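PDB 3Q9D: protein CPn_0803/CP_1068/CPj0803/CpB0832 from Chlamydophila pneumoniae, which is of unknown function but is a coiled-coil protein of a chlamydial family that may act at the needle tip of the type III secretion system. Local coordinates for residues 56-59 with 60-64; 119-122 with 123-127; 103-106 with 107-111; 88-91 with 92-95; 174-177 with 178-181. One frame throughout, in Å; residues are numbered along the deposited sequence.

Contact 1: residues 56-59 with 60-64; sequences GNLK and RIFAT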
loop_
_atom_site.group_PDB
_atom_site.type_symbol
_atom_site.label_atom_id
_atom_site.label_comp_id
_atom_site.label_asym_id
_atom_site.label_seq_id
_atom_site.Cartn_x
_atom_site.Cartn_y
_atom_site.Cartn_z
ATOM N N GLY A 56 -7.640 20.049 -21.644
ATOM C CA GLY A 56 -6.418 19.250 -21.609
ATOM C C GLY A 56 -5.854 19.142 -20.198
ATOM O O GLY A 56 -5.458 18.071 -19.758
ATOM N N ASN A 57 -5.809 20.260 -19.481
ATOM C CA ASN A 57 -5.325 20.262 -18.103
ATOM C C ASN A 57 -6.191 19.426 -17.136
ATOM O O ASN A 57 -5.679 18.712 -16.272
ATOM C CB ASN A 57 -5.169 21.716 -17.626
ATOM C CG ASN A 57 -3.943 22.379 -18.232
ATOM O OD1 ASN A 57 -2.881 21.764 -18.276
ATOM N ND2 ASN A 57 -4.081 23.613 -18.712
ATOM N N LEU A 58 -7.502 19.488 -17.311
ATOM C CA LEU A 58 -8.400 18.684 -16.500
ATOM C C LEU A 58 -8.271 17.207 -16.879
ATOM O O LEU A 58 -8.233 16.344 -16.002
ATOM C CB LEU A 58 -9.841 19.159 -16.637
ATOM C CG LEU A 58 -10.135 20.556 -16.080
ATOM C CD1 LEU A 58 -11.522 21.025 -16.499
ATOM C CD2 LEU A 58 -9.987 20.623 -14.568
ATOM N N LYS A 59 -8.234 16.908 -18.174
ATOM C CA LYS A 59 -8.002 15.524 -18.573
ATOM C C LYS A 59 -6.741 14.981 -17.913
ATOM O O LYS A 59 -6.709 13.838 -17.485
ATOM C CB LYS A 59 -7.874 15.389 -20.091
ATOM C CG LYS A 59 -9.242 15.440 -20.821
ATOM C CD LYS A 59 -9.033 15.342 -22.340
ATOM C CE LYS A 59 -10.392 15.245 -23.070
ATOM N NZ LYS A 59 -11.125 13.973 -22.690
ATOM N N ARG A 60 -5.689 15.791 -17.860
ATOM C CA ARG A 60 -4.430 15.364 -17.248
ATOM C C ARG A 60 -4.597 15.040 -15.768
ATOM O O ARG A 60 -4.193 13.974 -15.293
ATOM C CB ARG A 60 -3.361 16.452 -17.420
ATOM C CG ARG A 60 -1.974 16.051 -16.915
ATOM C CD ARG A 60 -0.881 17.010 -17.425
ATOM N NE ARG A 60 -1.102 17.414 -18.814
ATOM C CZ ARG A 60 -1.518 18.623 -19.173
ATOM N NH1 ARG A 60 -1.705 18.918 -20.447
ATOM N NH2 ARG A 60 -1.741 19.538 -18.247
ATOM N N ILE A 61 -5.188 15.961 -15.013
ATOM C CA ILE A 61 -5.247 15.716 -13.579
ATOM C C ILE A 61 -6.168 14.551 -13.246
ATOM O O ILE A 61 -5.917 13.847 -12.278
ATOM C CB ILE A 61 -5.623 16.963 -12.747
ATOM C CG1 ILE A 61 -7.082 17.357 -12.975
ATOM C CG2 ILE A 61 -4.693 18.138 -13.056
ATOM C CD1 ILE A 61 -7.480 18.600 -12.192
ATOM N N PHE A 62 -7.211 14.331 -14.046
ATOM C CA PHE A 62 -8.115 13.210 -13.775
ATOM C C PHE A 62 -7.694 11.881 -14.407
ATOM O O PHE A 62 -8.389 10.879 -14.264
ATOM C CB PHE A 62 -9.574 13.589 -14.094
ATOM C CG PHE A 62 -10.149 14.550 -13.065
ATOM C CD1 PHE A 62 -10.466 14.092 -11.792
ATOM C CD2 PHE A 62 -10.286 15.909 -13.342
ATOM C CE1 PHE A 62 -10.952 14.951 -10.806
ATOM C CE2 PHE A 62 -10.779 16.790 -12.365
ATOM C CZ PHE A 62 -11.111 16.304 -11.088
ATOM N N ALA A 63 -6.541 11.869 -15.075
ATOM C CA ALA A 63 -6.037 10.633 -15.682
ATOM C C ALA A 63 -5.542 9.631 -14.628
ATOM O O ALA A 63 -5.594 8.419 -14.836
ATOM C CB ALA A 63 -4.935 10.936 -16.722
ATOM N N THR A 64 -5.056 10.134 -13.500
ATOM C CA THR A 64 -4.602 9.276 -12.393
ATOM C C THR A 64 -5.676 9.199 -11.298
ATOM O O THR A 64 -6.605 10.018 -11.295
ATOM C CB THR A 64 -3.324 9.848 -11.772
ATOM O OG1 THR A 64 -3.536 11.239 -11.521
ATOM C CG2 THR A 64 -2.140 9.698 -12.733
HETATM O O HOH W 1 -2.878 19.705 -15.592
#

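Contact 2: residues 119-122 with 123-127; sequences EFMM and PIRVA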
loop_
_atom_site.group_PDB
_atom_site.type_symbol
_atom_site.label_atom_id
_atom_site.label_comp_id
_atom_site.label_asym_id
_atom_site.label_seq_id
_atom_site.Cartn_x
_atom_site.Cartn_y
_atom_site.Cartn_z
ATOM N N GLU A 119 -18.068 15.811 -18.519
ATOM C CA GLU A 119 -16.865 15.035 -18.241
ATOM C C GLU A 119 -16.327 15.203 -16.802
ATOM O O GLU A 119 -15.823 14.256 -16.189
ATOM C CB GLU A 119 -15.778 15.359 -19.272
ATOM C CG GLU A 119 -14.544 14.441 -19.177
ATOM C CD GLU A 119 -13.643 14.559 -20.407
ATOM O OE1 GLU A 119 -14.025 15.278 -21.358
ATOM O OE2 GLU A 119 -12.561 13.924 -20.433
ATOM N N PHE A 120 -16.448 16.394 -16.238
ATOM C CA PHE A 120 -15.650 16.700 -15.042
ATOM C C PHE A 120 -16.399 17.051 -13.788
ATOM O O PHE A 120 -15.806 17.045 -12.712
ATOM C CB PHE A 120 -14.624 17.803 -15.353
ATOM C CG PHE A 120 -13.620 17.385 -16.366
ATOM C CD1 PHE A 120 -12.698 16.391 -16.059
ATOM C CD2 PHE A 120 -13.612 17.942 -17.624
ATOM C CE1 PHE A 120 -11.777 15.978 -16.978
ATOM C CE2 PHE A 120 -12.691 17.524 -18.578
ATOM C CZ PHE A 120 -11.755 16.546 -18.246
ATOM N N MET A 121 -17.684 17.365 -13.895
ATOM C CA MET A 121 -18.399 17.820 -12.707
ATOM C C MET A 121 -18.425 16.771 -11.591
ATOM O O MET A 121 -18.141 17.077 -10.437
ATOM C CB MET A 121 -19.826 18.278 -13.020
ATOM C CG MET A 121 -20.548 18.795 -11.754
ATOM S SD MET A 121 -22.191 19.489 -12.147
ATOM C CE MET A 121 -23.014 18.105 -12.950
ATOM N N MET A 122 -18.789 15.539 -11.917
ATOM C CA MET A 122 -18.853 14.496 -10.902
ATOM C C MET A 122 -17.477 14.141 -10.307
ATOM O O MET A 122 -17.323 14.043 -9.083
ATOM C CB MET A 122 -19.579 13.270 -11.468
ATOM C CG MET A 122 -21.066 13.527 -11.687
ATOM S SD MET A 122 -21.838 14.070 -10.148
ATOM C CE MET A 122 -20.903 13.028 -8.936
ATOM N N PRO A 123 -16.460 13.973 -11.166
ATOM C CA PRO A 123 -15.126 13.671 -10.638
ATOM C C PRO A 123 -14.613 14.807 -9.739
ATOM O O PRO A 123 -13.934 14.547 -8.739
ATOM C CB PRO A 123 -14.277 13.558 -11.902
ATOM C CG PRO A 123 -15.250 13.069 -12.951
ATOM C CD PRO A 123 -16.540 13.771 -12.627
ATOM N N ILE A 124 -14.924 16.052 -10.099
ATOM C CA ILE A 124 -14.573 17.200 -9.237
ATOM C C ILE A 124 -15.305 17.171 -7.891
ATOM O O ILE A 124 -14.713 17.431 -6.834
ATOM C CB ILE A 124 -14.815 18.562 -9.952
ATOM C CG1 ILE A 124 -13.807 18.726 -11.105
ATOM C CG2 ILE A 124 -14.724 19.729 -8.939
ATOM C CD1 ILE A 124 -14.236 19.784 -12.164
ATOM N N ARG A 125 -16.599 16.869 -7.931
ATOM C CA ARG A 125 -17.375 16.705 -6.700
ATOM C C ARG A 125 -16.872 15.541 -5.845
ATOM O O ARG A 125 -16.855 15.631 -4.613
ATOM C CB ARG A 125 -18.861 16.556 -7.031
ATOM C CG ARG A 125 -19.348 17.806 -7.782
ATOM C CD ARG A 125 -20.795 17.700 -8.291
ATOM N NE ARG A 125 -21.784 17.845 -7.227
ATOM C CZ ARG A 125 -22.017 18.980 -6.570
ATOM N NH1 ARG A 125 -21.316 20.074 -6.850
ATOM N NH2 ARG A 125 -22.945 19.018 -5.619
ATOM N N VAL A 126 -16.465 14.454 -6.489
ATOM C CA VAL A 126 -15.845 13.349 -5.761
ATOM C C VAL A 126 -14.500 13.765 -5.173
ATOM O O VAL A 126 -14.217 13.442 -4.018
ATOM C CB VAL A 126 -15.721 12.095 -6.618
ATOM C CG1 VAL A 126 -14.841 11.042 -5.900
ATOM C CG2 VAL A 126 -17.122 11.539 -6.901
ATOM N N ALA A 127 -13.681 14.502 -5.936
ATOM C CA ALA A 127 -12.430 15.044 -5.365
ATOM C C ALA A 127 -12.702 15.911 -4.142
ATOM O O ALA A 127 -11.992 15.838 -3.138
ATOM C CB ALA A 127 -11.641 15.846 -6.407
#

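Contact 3: residues 103-106 with 107-111; sequences QELA and PQQKQ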
loop_
_atom_site.group_PDB
_atom_site.type_symbol
_atom_site.label_atom_id
_atom_site.label_comp_id
_atom_site.label_asym_id
_atom_site.label_seq_id
_atom_site.Cartn_x
_atom_site.Cartn_y
_atom_site.Cartn_z
ATOM N N GLN A 103 -23.027 33.189 -17.480
ATOM C CA GLN A 103 -23.275 34.134 -18.565
ATOM C C GLN A 103 -23.528 33.386 -19.861
ATOM O O GLN A 103 -23.138 32.215 -20.011
ATOM C CB GLN A 103 -22.108 35.099 -18.736
ATOM C CG GLN A 103 -20.770 34.411 -18.810
ATOM C CD GLN A 103 -19.687 35.299 -19.401
ATOM O OE1 GLN A 103 -19.901 36.488 -19.645
ATOM N NE2 GLN A 103 -18.514 34.721 -19.637
ATOM N N GLU A 104 -24.204 34.053 -20.790
ATOM C CA GLU A 104 -24.453 33.480 -22.116
ATOM C C GLU A 104 -23.126 33.257 -22.857
ATOM O O GLU A 104 -22.238 34.114 -22.851
ATOM C CB GLU A 104 -25.375 34.403 -22.925
ATOM C CG GLU A 104 -25.749 33.890 -24.327
ATOM C CD GLU A 104 -26.903 32.874 -24.330
ATOM O OE1 GLU A 104 -27.498 32.623 -23.251
ATOM O OE2 GLU A 104 -27.219 32.335 -25.421
ATOM N N LEU A 105 -22.984 32.092 -23.475
ATOM C CA LEU A 105 -21.799 31.790 -24.258
ATOM C C LEU A 105 -22.243 31.635 -25.696
ATOM O O LEU A 105 -23.380 31.243 -25.943
ATOM C CB LEU A 105 -21.149 30.482 -23.776
ATOM C CG LEU A 105 -20.552 30.480 -22.357
ATOM C CD1 LEU A 105 -20.264 29.051 -21.853
ATOM C CD2 LEU A 105 -19.288 31.345 -22.297
ATOM N N ALA A 106 -21.348 31.909 -26.643
ATOM C CA ALA A 106 -21.639 31.657 -28.050
ATOM C C ALA A 106 -21.815 30.155 -28.224
ATOM O O ALA A 106 -21.273 29.385 -27.452
ATOM C CB ALA A 106 -20.496 32.165 -28.928
ATOM N N PRO A 107 -22.570 29.731 -29.240
ATOM C CA PRO A 107 -22.904 28.301 -29.348
ATOM C C PRO A 107 -21.719 27.316 -29.251
ATOM O O PRO A 107 -21.833 26.311 -28.538
ATOM C CB PRO A 107 -23.604 28.217 -30.707
ATOM C CG PRO A 107 -24.267 29.593 -30.835
ATOM C CD PRO A 107 -23.275 30.552 -30.249
ATOM N N GLN A 108 -20.601 27.578 -29.924
ATOM C CA GLN A 108 -19.477 26.636 -29.836
ATOM C C GLN A 108 -18.875 26.555 -28.438
ATOM O O GLN A 108 -18.464 25.481 -27.990
ATOM C CB GLN A 108 -18.404 26.939 -30.873
ATOM C CG GLN A 108 -18.881 26.661 -32.294
ATOM C CD GLN A 108 -17.788 26.819 -33.331
ATOM O OE1 GLN A 108 -16.617 27.016 -32.997
ATOM N NE2 GLN A 108 -18.167 26.737 -34.603
ATOM N N GLN A 109 -18.833 27.685 -27.745
ATOM C CA GLN A 109 -18.331 27.692 -26.380
ATOM C C GLN A 109 -19.350 27.088 -25.428
ATOM O O GLN A 109 -18.989 26.399 -24.480
ATOM C CB GLN A 109 -17.953 29.108 -25.954
ATOM C CG GLN A 109 -16.707 29.626 -26.660
ATOM C CD GLN A 109 -16.133 30.872 -25.997
ATOM O OE1 GLN A 109 -16.818 31.554 -25.239
ATOM N NE2 GLN A 109 -14.861 31.158 -26.265
ATOM N N LYS A 110 -20.631 27.338 -25.679
ATOM C CA LYS A 110 -21.641 26.730 -24.828
ATOM C C LYS A 110 -21.548 25.211 -24.926
ATOM O O LYS A 110 -21.583 24.516 -23.900
ATOM C CB LYS A 110 -23.047 27.216 -25.169
ATOM C CG LYS A 110 -24.097 26.788 -24.170
ATOM C CD LYS A 110 -25.502 27.289 -24.597
ATOM C CE LYS A 110 -25.612 28.809 -24.515
ATOM N NZ LYS A 110 -26.987 29.307 -24.899
ATOM N N GLN A 111 -21.418 24.687 -26.146
ATOM C CA GLN A 111 -21.224 23.246 -26.327
ATOM C C GLN A 111 -20.000 22.702 -25.584
ATOM O O GLN A 111 -20.038 21.605 -24.994
ATOM C CB GLN A 111 -21.116 22.888 -27.814
ATOM C CG GLN A 111 -22.415 22.991 -28.591
ATOM C CD GLN A 111 -22.270 22.451 -30.007
ATOM O OE1 GLN A 111 -21.155 22.302 -30.516
ATOM N NE2 GLN A 111 -23.396 22.141 -30.645
HETATM O O HOH W 2 -18.863 33.035 -25.879
#

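Contact 4: residues 88-91 with 92-95; sequences IANF and FFEM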
loop_
_atom_site.group_PDB
_atom_site.type_symbol
_atom_site.label_atom_id
_atom_site.label_comp_id
_atom_site.label_asym_id
_atom_site.label_seq_id
_atom_site.Cartn_x
_atom_site.Cartn_y
_atom_site.Cartn_z
ATOM N N ILE A 88 -13.114 35.263 -14.062
ATOM C CA ILE A 88 -12.940 34.101 -14.943
ATOM C C ILE A 88 -12.831 32.825 -14.102
ATOM O O ILE A 88 -13.465 31.827 -14.408
ATOM C CB ILE A 88 -11.713 34.254 -15.835
ATOM C CG1 ILE A 88 -11.933 35.369 -16.860
ATOM C CG2 ILE A 88 -11.385 32.941 -16.554
ATOM C CD1 ILE A 88 -10.680 35.683 -17.641
ATOM N N ALA A 89 -12.035 32.871 -13.037
ATOM C CA ALA A 89 -11.978 31.760 -12.094
ATOM C C ALA A 89 -13.380 31.382 -11.610
ATOM O O ALA A 89 -13.753 30.201 -11.612
ATOM C CB ALA A 89 -11.077 32.106 -10.908
ATOM N N ASN A 90 -14.152 32.375 -11.168
ATOM C CA ASN A 90 -15.489 32.092 -10.655
ATOM C C ASN A 90 -16.418 31.531 -11.726
ATOM O O ASN A 90 -17.270 30.697 -11.436
ATOM C CB ASN A 90 -16.112 33.332 -10.015
ATOM C CG ASN A 90 -15.451 33.690 -8.702
ATOM O OD1 ASN A 90 -14.754 32.864 -8.098
ATOM N ND2 ASN A 90 -15.672 34.912 -8.245
ATOM N N PHE A 91 -16.251 31.995 -12.955
ATOM C CA PHE A 91 -17.055 31.470 -14.049
ATOM C C PHE A 91 -16.826 29.964 -14.159
ATOM O O PHE A 91 -17.778 29.186 -14.217
ATOM C CB PHE A 91 -16.694 32.155 -15.364
ATOM C CG PHE A 91 -17.370 31.553 -16.561
ATOM C CD1 PHE A 91 -18.739 31.671 -16.727
ATOM C CD2 PHE A 91 -16.640 30.868 -17.516
ATOM C CE1 PHE A 91 -19.377 31.115 -17.823
ATOM C CE2 PHE A 91 -17.269 30.315 -18.622
ATOM C CZ PHE A 91 -18.644 30.440 -18.769
ATOM N N PHE A 92 -15.563 29.551 -14.175
ATOM C CA PHE A 92 -15.259 28.123 -14.309
ATOM C C PHE A 92 -15.601 27.291 -13.078
ATOM O O PHE A 92 -16.016 26.137 -13.204
ATOM C CB PHE A 92 -13.805 27.907 -14.748
ATOM C CG PHE A 92 -13.573 28.211 -16.208
ATOM C CD1 PHE A 92 -14.241 27.485 -17.189
ATOM C CD2 PHE A 92 -12.692 29.208 -16.597
ATOM C CE1 PHE A 92 -14.040 27.756 -18.540
ATOM C CE2 PHE A 92 -12.481 29.489 -17.934
ATOM C CZ PHE A 92 -13.154 28.764 -18.909
ATOM N N PHE A 93 -15.445 27.869 -11.884
ATOM C CA PHE A 93 -15.869 27.179 -10.659
ATOM C C PHE A 93 -17.392 26.945 -10.631
ATOM O O PHE A 93 -17.841 25.854 -10.316
ATOM C CB PHE A 93 -15.442 27.958 -9.407
ATOM C CG PHE A 93 -13.948 27.892 -9.123
ATOM C CD1 PHE A 93 -13.252 26.689 -9.238
ATOM C CD2 PHE A 93 -13.249 29.032 -8.749
ATOM C CE1 PHE A 93 -11.853 26.625 -8.962
ATOM C CE2 PHE A 93 -11.866 28.982 -8.478
ATOM C CZ PHE A 93 -11.175 27.773 -8.596
ATOM N N GLU A 94 -18.180 27.970 -10.932
ATOM C CA GLU A 94 -19.642 27.786 -11.017
ATOM C C GLU A 94 -19.984 26.712 -12.049
ATOM O O GLU A 94 -20.789 25.808 -11.798
ATOM C CB GLU A 94 -20.318 29.090 -11.433
ATOM C CG GLU A 94 -20.248 30.193 -10.411
ATOM C CD GLU A 94 -21.115 29.915 -9.197
ATOM O OE1 GLU A 94 -21.787 28.858 -9.168
ATOM O OE2 GLU A 94 -21.126 30.764 -8.278
ATOM N N MET A 95 -19.361 26.812 -13.220
ATOM C CA MET A 95 -19.586 25.847 -14.292
ATOM C C MET A 95 -19.248 24.411 -13.855
ATOM O O MET A 95 -20.083 23.492 -13.960
ATOM C CB MET A 95 -18.738 26.214 -15.517
ATOM C CG MET A 95 -18.785 25.160 -16.621
ATOM S SD MET A 95 -17.487 25.341 -17.873
ATOM C CE MET A 95 -17.650 27.086 -18.245
#

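Contact 5: residues 174-177 with 178-181; sequences TCHL and IRHL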
loop_
_atom_site.group_PDB
_atom_site.type_symbol
_atom_site.label_atom_id
_atom_site.label_comp_id
_atom_site.label_asym_id
_atom_site.label_seq_id
_atom_site.Cartn_x
_atom_site.Cartn_y
_atom_site.Cartn_z
ATOM N N THR A 174 -17.736 -11.750 14.479
ATOM C CA THR A 174 -18.802 -10.900 13.989
ATOM C C THR A 174 -19.609 -10.344 15.161
ATOM O O THR A 174 -19.936 -9.156 15.198
ATOM C CB THR A 174 -19.731 -11.661 13.006
ATOM O OG1 THR A 174 -18.955 -12.196 11.927
ATOM C CG2 THR A 174 -20.801 -10.722 12.446
ATOM N N CYS A 175 -19.927 -11.215 16.113
ATOM C CA CYS A 175 -20.631 -10.828 17.325
ATOM C C CYS A 175 -19.830 -9.805 18.144
ATOM O O CYS A 175 -20.374 -8.833 18.655
ATOM C CB CYS A 175 -20.913 -12.073 18.166
ATOM S SG CYS A 175 -21.744 -11.759 19.719
ATOM N N HIS A 176 -18.534 -10.029 18.270
ATOM C CA HIS A 176 -17.716 -9.085 19.033
ATOM C C HIS A 176 -17.663 -7.729 18.350
ATOM O O HIS A 176 -17.726 -6.688 19.006
ATOM C CB HIS A 176 -16.320 -9.644 19.250
ATOM C CG HIS A 176 -16.302 -10.834 20.152
ATOM N ND1 HIS A 176 -15.186 -11.617 20.339
ATOM C CD2 HIS A 176 -17.275 -11.377 20.922
ATOM C CE1 HIS A 176 -15.469 -12.591 21.184
ATOM N NE2 HIS A 176 -16.731 -12.468 21.554
ATOM N N LEU A 177 -17.573 -7.737 17.027
ATOM C CA LEU A 177 -17.601 -6.492 16.267
ATOM C C LEU A 177 -18.915 -5.723 16.477
ATOM O O LEU A 177 -18.922 -4.507 16.681
ATOM C CB LEU A 177 -17.400 -6.813 14.799
ATOM C CG LEU A 177 -16.626 -5.855 13.914
ATOM C CD1 LEU A 177 -15.435 -5.240 14.662
ATOM C CD2 LEU A 177 -16.192 -6.624 12.665
ATOM N N ILE A 178 -20.028 -6.441 16.438
ATOM C CA ILE A 178 -21.331 -5.831 16.690
ATOM C C ILE A 178 -21.380 -5.206 18.101
ATOM O O ILE A 178 -21.841 -4.083 18.277
ATOM C CB ILE A 178 -22.490 -6.855 16.517
ATOM C CG1 ILE A 178 -22.596 -7.305 15.050
ATOM C CG2 ILE A 178 -23.818 -6.246 16.981
ATOM C CD1 ILE A 178 -23.530 -8.498 14.818
ATOM N N ARG A 179 -20.875 -5.926 19.087
ATOM C CA ARG A 179 -20.945 -5.468 20.481
ATOM C C ARG A 179 -20.108 -4.198 20.661
ATOM O O ARG A 179 -20.542 -3.221 21.294
ATOM C CB ARG A 179 -20.442 -6.573 21.401
ATOM C CG ARG A 179 -20.617 -6.297 22.889
ATOM C CD ARG A 179 -19.789 -7.281 23.692
ATOM N NE ARG A 179 -18.429 -7.345 23.163
ATOM C CZ ARG A 179 -17.635 -8.408 23.259
ATOM N NH1 ARG A 179 -18.066 -9.509 23.870
ATOM N NH2 ARG A 179 -16.410 -8.372 22.741
ATOM N N HIS A 180 -18.912 -4.216 20.078
ATOM C CA HIS A 180 -18.029 -3.060 20.065
ATOM C C HIS A 180 -18.710 -1.835 19.439
ATOM O O HIS A 180 -18.688 -0.747 20.020
ATOM C CB HIS A 180 -16.743 -3.391 19.314
ATOM C CG HIS A 180 -15.831 -2.218 19.131
ATOM N ND1 HIS A 180 -14.831 -1.904 20.031
ATOM C CD2 HIS A 180 -15.755 -1.294 18.145
ATOM C CE1 HIS A 180 -14.185 -0.829 19.604
ATOM N NE2 HIS A 180 -14.727 -0.444 18.466
ATOM N N LEU A 181 -19.312 -2.007 18.264
ATOM C CA LEU A 181 -20.008 -0.898 17.605
ATOM C C LEU A 181 -21.236 -0.406 18.376
ATOM O O LEU A 181 -21.495 0.806 18.427
ATOM C CB LEU A 181 -20.377 -1.249 16.162
ATOM C CG LEU A 181 -19.170 -1.543 15.268
ATOM C CD1 LEU A 181 -19.670 -2.168 13.970
ATOM C CD2 LEU A 181 -18.322 -0.278 15.004
#

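Contact 1: residues 56-59 with 60-64
Gly56 opens the last full turn of helix 48-61, whose carbonyls are taken up in succession by the amides of the C-terminal turn. Its O accepts Arg60 N at 3.0 Å and also lies above one face of the Arg60 guanidinium, offset toward the rim of the group. Asn57 uses both of its oxygens. The main-chain O receives Ile61 N, and the side-chain OD1 takes Arg60 NH2 in a bond that lies in the carbonyl plane of the amide and close to the plane of the guanidinium, although amide and guanidinium are themselves turned 73° apart. At 2.5 Å between OD1 and NH2 this bond is unusually short, and Arg60 is modelled in two conformers, so its exact length is doubtful. The extended chi1 of Arg60 (-175°) sends CG away from the backbone N, and a bend at chi3 then brings the guanidinium back along the helix. A water adds a second bridge, donating to Asn57 O at 3.0 Å and receiving a weak bond from Arg60 NH2. Leu58 faces the protein interior, where Phe74 of helix 70-82 and Phe120 of helix 107-133 cover it. Its side chain runs alongside that of Ile61, in one of two modelled conformers, both pointing the same way, while Leu58 O accepts Phe62 N at 3.0 Å. Lys59 sends its ammonium outward from this turn to Glu119 in a salt bridge and to the Ala118 carbonyl of the second subunit, so the helix end borders a subunit interface. Beside it, Ala63 CB rests 3.5 Å from Lys59 O.

Contact 2: residues 119-122 with 123-127
Phe120 O accepts Ile124 N at 2.9 Å, and the Ile124 side chain closes over the same carbonyl: CG1 lies 3.1 Å from Phe120 O, and CD1 touches Phe120 CB at 3.8 Å. With chi1 at -68°, Ile124 carries CG1 beside its own backbone N, which turns the branch back toward the preceding turn. Met121 O receives Arg125 N at 2.9 Å, and Met122 O receives Val126 N at 2.8 Å, the latter nearly in line with the carbonyl. Glu119 O is the exception. The residue four places on is Pro123, which has no N-H to give, and its ring carbon CG stands 3.5 Å from Glu119 O instead. This is a proline kink within helix 107-133: one bond of the regular pattern is missing, while the bonds that follow it are intact. The peptide link itself brings Pro123 CD close to Met122 CB, so the ring sits against the residue before it. With its OE2 held by Lys59, Glu119 lays CG over the centre of one face of the Phe120 ring. Arg125 lies side by side with Met121, its CD 3.6 Å from Met121 CG, before its NH1 makes a weak hydrogen bond to the Ile97 carbonyl of helix 86-98. Met122, in one of two modelled conformers, packs on Lys59 of the third subunit.

Contact 3: residues 103-106 with 107-111
Glu104 and Lys110 form a salt bridge across the start of a helix, with Lys110 NZ 3.1 Å from Glu104 OE2. The ammonium comes from above the carboxylate plane, about 54° out of it. A bend at chi2 of Glu104 (82°) and another at chi3 of Lys110 bring the two charged ends together, and the side chains cross at a slant. Ala106 O accepts Lys110 N at 2.8 Å with an N-H...O angle of 163°, the first i to i+4 bond of the helix. The amide of Ala106 is satisfied through a water, which takes Ala106 N at 2.8 Å and donates to Gln109 OE1 at 2.6 Å. Gln109 is fixed at its other amide atom too, because NE2 donates to Asp48 OD1 and to the Leu46 carbonyl near the start of the modelled chain. Both ends of this amide are therefore engaged, which settles its orientation. Inward from the polar groups lies Leu105, which is buried. Its CB meets Lys110 CB at 4.0 Å, and its side chain crosses that of Gln109 at about a right angle, CD2 3.8 Å from OE1. Pro107 follows, its CD lying 3.5 Å from Ala106 CB across the peptide bond. Ala106 occupies the N-cap position and Pro107 the first turn, where a proline costs no main-chain hydrogen bond: this is the N-terminal start of helix 107-133, with water and the Gln109 side chain serving the amide of the N-cap residue.

Contact 4: residues 88-91 with 92-95
Ala89 O accepts Phe93 N at 2.9 Å and is also approached obliquely by the Phe93 ring, whose CD2 comes within 3.1 Å of the oxygen. The same ring reaches on to Ala89 CB through CE2, and Asn90 OD1 sits at its edge, near the ring plane. One step further, Asn90 O accepts Glu94 N in a nearly straight bond (N-H...O angle 172°). The aromatic core of the turn is made by neighbours in sequence. Phe91 directs its edge at the face of Phe92 in a T-shaped pair, centroids 5.3 Å apart and planes at 63°, with Phe91 CD2 poised over the centre of the Phe92 ring. Different first torsions, near 180° for Phe91 and near -60° for Phe92, bring the adjacent rings together. Ile88 CG2 lies alongside Phe92 at 3.9 Å from CE2. Phe91 CE2, which faces Phe92, is also approached by the methyl CE of Met95; this rests on one of two modelled conformers, and its closeness is doubtful. Val50 and Leu54 cover Phe92, and Ala113 and Ile117 cover Met95, so this aromatic-rich turn of helix 86-98 packs as part of an alpha-helical bundle with helices 48-61, 70-82 and 107-133.

Contact 5: residues 174-177 with 178-181
The guanidinium of Arg179 lies flat over one face of the His176 imidazole, the two planes only 16° apart and their centres separated by 4.4 Å. NH2 sits above the ring at 3.6 Å from His176 CG, and NH1 is equally close to CD2. His176 CA also stands over a guanidinium face, offset toward the rim. This i to i+3 stack runs along the surface of helix 171-190, both side chains pointing the same way. Arg179 keeps its first torsion extended (chi1 -173°) and bends at chi3 to come down on the ring. Glu204 of the fourth subunit receives a weak hydrogen bond from His176 NE2 and forms a long, weak ion pair with Arg179. Main-chain bonds continue beneath the stack, from His180 N to His176 O at 2.9 Å and from Arg179 N to Cys175 O at 3.0 Å. His180 takes no part in the stack and hydrogen-bonds through NE2 to Ser142 of the fourth subunit. The helix thus forms part of a subunit interface, where Ile178 packs on Leu208 and Leu181 on Leu177 of that neighbour. Within the chain, Ile178 CG1 folds over Thr174 O at 3.2 Å.

In the fold
From the N terminus, contact 1 ends helix 48-61, contact 4 lies in helix 86-98, contact 3 begins helix 107-133 and contact 2 lies further along that helix. All five contacts are local and follow one another in series, so none encloses or crosses another. Contacts 1 and 2 nevertheless meet in space, through the packing of Leu58 on Phe120 and of Phe62 on Ile124, joining the end of helix 48-61 to helix 107-133. Contacts 3 and 4 touch where Leu105 and Gln103 rest on Phe91. Contact 5, beyond the three-stranded antiparallel sheet, stands apart: its centre is about 43 Å from that of contact 1.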